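Local coordinates for periplasmic cell division protein (SufI) (Aquifex aeolicus, PDB 6SYY) that is a multicopper oxidase of a hyperthermophile, probably oxidising its substrates at one copper and reducing dioxygen at a cluster of three others, at residues 456-461 with 491-496. Numbering follows the deposited sequence.
Sequences HGFQFQ and IAVDMS. With CU (copper (II) ion), chain C.
Ile491 lays its CD1 methyl over the middle of the Phe460 ring, 3.7 Å from the centroid and nearly on the ring normal, a CH-pi contact, while its CG2 branch meets CD1 and CE1 of that ring. Phe460 reaches this place with CG lodged between its own N and carbonyl carbon (chi1 56°), and its CB comes within 3.1 Å of Ala492 O. Met495 puts its CA over one face of the Phe458 ring, near the rim, 3.8 Å from the centroid. Its extended side chain then crosses the ring at about a right angle, SD making an oblique Met-aromatic contact, and Ser496 O lies at the ring edge in plane, 3.6 Å from CE1. Val493 divides its methyls between the two phenylalanines, CG1 against Phe458 CB and CG2 against Phe460 CB. Gln461 and Ala492 form an antiparallel hydrogen-bonded pair, Gln461 N to Ala492 O 3.1 Å and Ala492 N to Gln461 O 2.9 Å, which adds strand 461-465 to the edge of a sheet in this cupredoxin-like domain. Toward Phe458 the chains diverge, and a water takes up the pairing, donating to Gln459 O and accepting from Asp494 N at 2.7 Å. Tyr523 and Val525 of strand 520-525 pack against both Phe458 and Met495, and Ile441 against Ile491 and Val493. Beyond Gly457, whose positive phi (91°) turns the chain, His456 binds a copper of the trinuclear cluster through NE2 at 2.1 Å, together with His161 and His508. Asp129 OD2 is hydrogen-bonded to His456 ND1, so with the copper at NE2 both ring nitrogens are held.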
ATOM      1  N   HIS A 456     -10.139   5.826   3.519  1.00 26.20           N
ATOM      2  CA  HIS A 456     -10.772   4.520   3.505  1.00 26.74           C
ATOM      3  C   HIS A 456     -12.112   4.603   2.779  1.00 30.75           C
ATOM      4  O   HIS A 456     -12.657   5.685   2.555  1.00 28.61           O
ATOM      5  CB  HIS A 456     -10.977   3.999   4.931  1.00 25.41           C
ATOM      6  CG  HIS A 456      -9.702   3.743   5.676  1.00 42.54           C
ATOM      7  ND1 HIS A 456      -9.637   2.910   6.772  1.00 39.23           N
ATOM      8  CD2 HIS A 456      -8.446   4.214   5.488  1.00 50.34           C
ATOM      9  CE1 HIS A 456      -8.396   2.876   7.226  1.00 41.86           C
ATOM     10  NE2 HIS A 456      -7.654   3.659   6.464  1.00 34.12           N
ATOM     11  N   GLY A 457     -12.637   3.442   2.408  1.00 29.90           N
ATOM     12  CA  GLY A 457     -13.986   3.339   1.874  1.00 26.12           C
ATOM     13  C   GLY A 457     -14.149   3.439   0.372  1.00 33.57           C
ATOM     14  O   GLY A 457     -15.002   2.754  -0.199  1.00 29.54           O
ATOM     15  N   PHE A 458     -13.361   4.291  -0.284  1.00 36.58           N
ATOM     16  CA  PHE A 458     -13.506   4.500  -1.720  1.00 25.44           C
ATOM     17  C   PHE A 458     -12.152   4.785  -2.347  1.00 26.74           C
ATOM     18  O   PHE A 458     -11.254   5.339  -1.706  1.00 33.88           O
ATOM     19  CB  PHE A 458     -14.454   5.664  -2.039  1.00 26.90           C
ATOM     20  CG  PHE A 458     -15.697   5.681  -1.203  1.00 45.81           C
ATOM     21  CD1 PHE A 458     -16.836   5.011  -1.618  1.00 22.81           C
ATOM     22  CD2 PHE A 458     -15.726   6.360   0.006  1.00 40.03           C
ATOM     23  CE1 PHE A 458     -17.981   5.019  -0.844  1.00 48.23           C
ATOM     24  CE2 PHE A 458     -16.867   6.372   0.785  1.00 42.45           C
ATOM     25  CZ  PHE A 458     -17.998   5.702   0.358  1.00 26.41           C
ATOM     26  N   GLN A 459     -12.018   4.408  -3.610  1.00 19.69           N
ATOM     27  CA  GLN A 459     -10.911   4.914  -4.396  1.00 22.88           C
ATOM     28  C   GLN A 459     -11.281   6.277  -4.981  1.00 31.20           C
ATOM     29  O   GLN A 459     -12.441   6.695  -4.965  1.00 37.11           O
ATOM     30  CB  GLN A 459     -10.535   3.927  -5.500  1.00 25.09           C
ATOM     31  CG  GLN A 459      -9.905   2.641  -4.992  1.00 27.86           C
ATOM     32  CD  GLN A 459     -10.934   1.610  -4.570  1.00 22.55           C
ATOM     33  OE1 GLN A 459     -12.115   1.722  -4.902  1.00 38.53           O
ATOM     34  NE2 GLN A 459     -10.489   0.595  -3.841  1.00 37.39           N
ATOM     35  N   PHE A 460     -10.277   6.980  -5.494  1.00 25.14           N
ATOM     36  CA  PHE A 460     -10.482   8.301  -6.067  1.00 22.11           C
ATOM     37  C   PHE A 460      -9.616   8.453  -7.307  1.00 34.02           C
ATOM     38  O   PHE A 460      -8.727   7.640  -7.578  1.00 30.91           O
ATOM     39  CB  PHE A 460     -10.162   9.411  -5.057  1.00 24.87           C
ATOM     40  CG  PHE A 460      -8.774   9.333  -4.482  1.00 24.91           C
ATOM     41  CD1 PHE A 460      -7.693   9.865  -5.163  1.00 21.22           C
ATOM     42  CD2 PHE A 460      -8.553   8.731  -3.253  1.00 23.04           C
ATOM     43  CE1 PHE A 460      -6.414   9.793  -4.636  1.00 22.50           C
ATOM     44  CE2 PHE A 460      -7.282   8.665  -2.719  1.00 44.50           C
ATOM     45  CZ  PHE A 460      -6.208   9.191  -3.413  1.00 26.71           C
ATOM     46  N   GLN A 461      -9.878   9.519  -8.056  1.00 33.68           N
ATOM     47  CA  GLN A 461      -9.098   9.871  -9.234  1.00 32.07           C
ATOM     48  C   GLN A 461      -8.455  11.231  -9.014  1.00 29.49           C
ATOM     49  O   GLN A 461      -9.133  12.188  -8.623  1.00 26.70           O
ATOM     50  CB  GLN A 461      -9.973   9.884 -10.484  1.00 23.22           C
ATOM     51  CG  GLN A 461     -10.592   8.533 -10.785  1.00 25.07           C
ATOM     52  CD  GLN A 461     -11.635   8.609 -11.869  1.00 40.84           C
ATOM     53  OE1 GLN A 461     -11.999   9.697 -12.322  1.00 39.89           O
ATOM     54  NE2 GLN A 461     -12.126   7.453 -12.296  1.00 38.83           N
ATOM     55  N   ILE A 491      -8.486  15.811  -5.756  1.00 30.36           N
ATOM     56  CA  ILE A 491      -8.934  14.471  -6.108  1.00 27.17           C
ATOM     57  C   ILE A 491     -10.456  14.459  -6.145  1.00 26.79           C
ATOM     58  O   ILE A 491     -11.124  15.319  -5.565  1.00 40.18           O
ATOM     59  CB  ILE A 491      -8.409  13.396  -5.131  1.00 23.39           C
ATOM     60  CG1 ILE A 491      -8.987  13.613  -3.728  1.00 22.55           C
ATOM     61  CG2 ILE A 491      -6.886  13.400  -5.089  1.00 21.59           C
ATOM     62  CD1 ILE A 491      -8.582  12.544  -2.742  1.00 19.72           C
ATOM     63  N   ALA A 492     -11.003  13.464  -6.840  1.00 37.69           N
ATOM     64  CA  ALA A 492     -12.443  13.294  -6.981  1.00 29.86           C
ATOM     65  C   ALA A 492     -12.849  11.946  -6.405  1.00 34.72           C
ATOM     66  O   ALA A 492     -12.250  10.922  -6.745  1.00 28.89           O
ATOM     67  CB  ALA A 492     -12.870  13.386  -8.447  1.00 28.52           C
ATOM     68  N   VAL A 493     -13.865  11.948  -5.544  1.00 26.72           N
ATOM     69  CA  VAL A 493     -14.348  10.737  -4.885  1.00 26.05           C
ATOM     70  C   VAL A 493     -15.835  10.590  -5.171  1.00 39.90           C
ATOM     71  O   VAL A 493     -16.625  11.491  -4.859  1.00 32.67           O
ATOM     72  CB  VAL A 493     -14.099  10.765  -3.368  1.00 30.75           C
ATOM     73  CG1 VAL A 493     -14.091   9.344  -2.808  1.00 27.78           C
ATOM     74  CG2 VAL A 493     -12.804  11.491  -3.044  1.00 23.21           C
ATOM     75  N   ASP A 494     -16.216   9.459  -5.759  1.00 36.50           N
ATOM     76  CA  ASP A 494     -17.623   9.085  -5.884  1.00 34.03           C
ATOM     77  C   ASP A 494     -17.964   8.238  -4.668  1.00 25.30           C
ATOM     78  O   ASP A 494     -17.626   7.053  -4.604  1.00 32.76           O
ATOM     79  CB  ASP A 494     -17.882   8.337  -7.186  1.00 25.54           C
ATOM     80  CG  ASP A 494     -19.342   7.923  -7.349  1.00 36.99           C
ATOM     81  OD1 ASP A 494     -20.170   8.244  -6.465  1.00 40.07           O
ATOM     82  OD2 ASP A 494     -19.664   7.275  -8.366  1.00 78.00           O
ATOM     83  N   MET A 495     -18.642   8.845  -3.698  1.00 36.12           N
ATOM     84  CA  MET A 495     -18.913   8.185  -2.422  1.00 34.79           C
ATOM     85  C   MET A 495     -20.251   7.443  -2.470  1.00 30.51           C
ATOM     86  O   MET A 495     -21.206   7.750  -1.756  1.00 37.80           O
ATOM     87  CB  MET A 495     -18.866   9.202  -1.288  1.00 23.28           C
ATOM     88  CG  MET A 495     -17.490   9.834  -1.106  1.00 31.91           C
ATOM     89  SD  MET A 495     -17.337  10.835   0.389  1.00 36.81           S
ATOM     90  CE  MET A 495     -15.585  11.206   0.355  1.00 29.25           C
ATOM     91  N   SER A 496     -20.294   6.438  -3.341  1.00 28.11           N
ATOM     92  CA  SER A 496     -21.454   5.575  -3.510  1.00 36.09           C
ATOM     93  C   SER A 496     -21.142   4.200  -2.926  1.00 25.33           C
ATOM     94  O   SER A 496     -20.132   3.584  -3.286  1.00 38.02           O
ATOM     95  CB  SER A 496     -21.831   5.470  -4.990  1.00 26.58           C
ATOM     96  OG  SER A 496     -23.091   4.849  -5.165  1.00 82.30           O
TER
HETATM   97 CU    CU C 702      -5.768   3.388   7.236  0.60 34.80          CU
HETATM   98  O   HOH W   1     -14.876   7.222  -6.381  1.00 34.80           O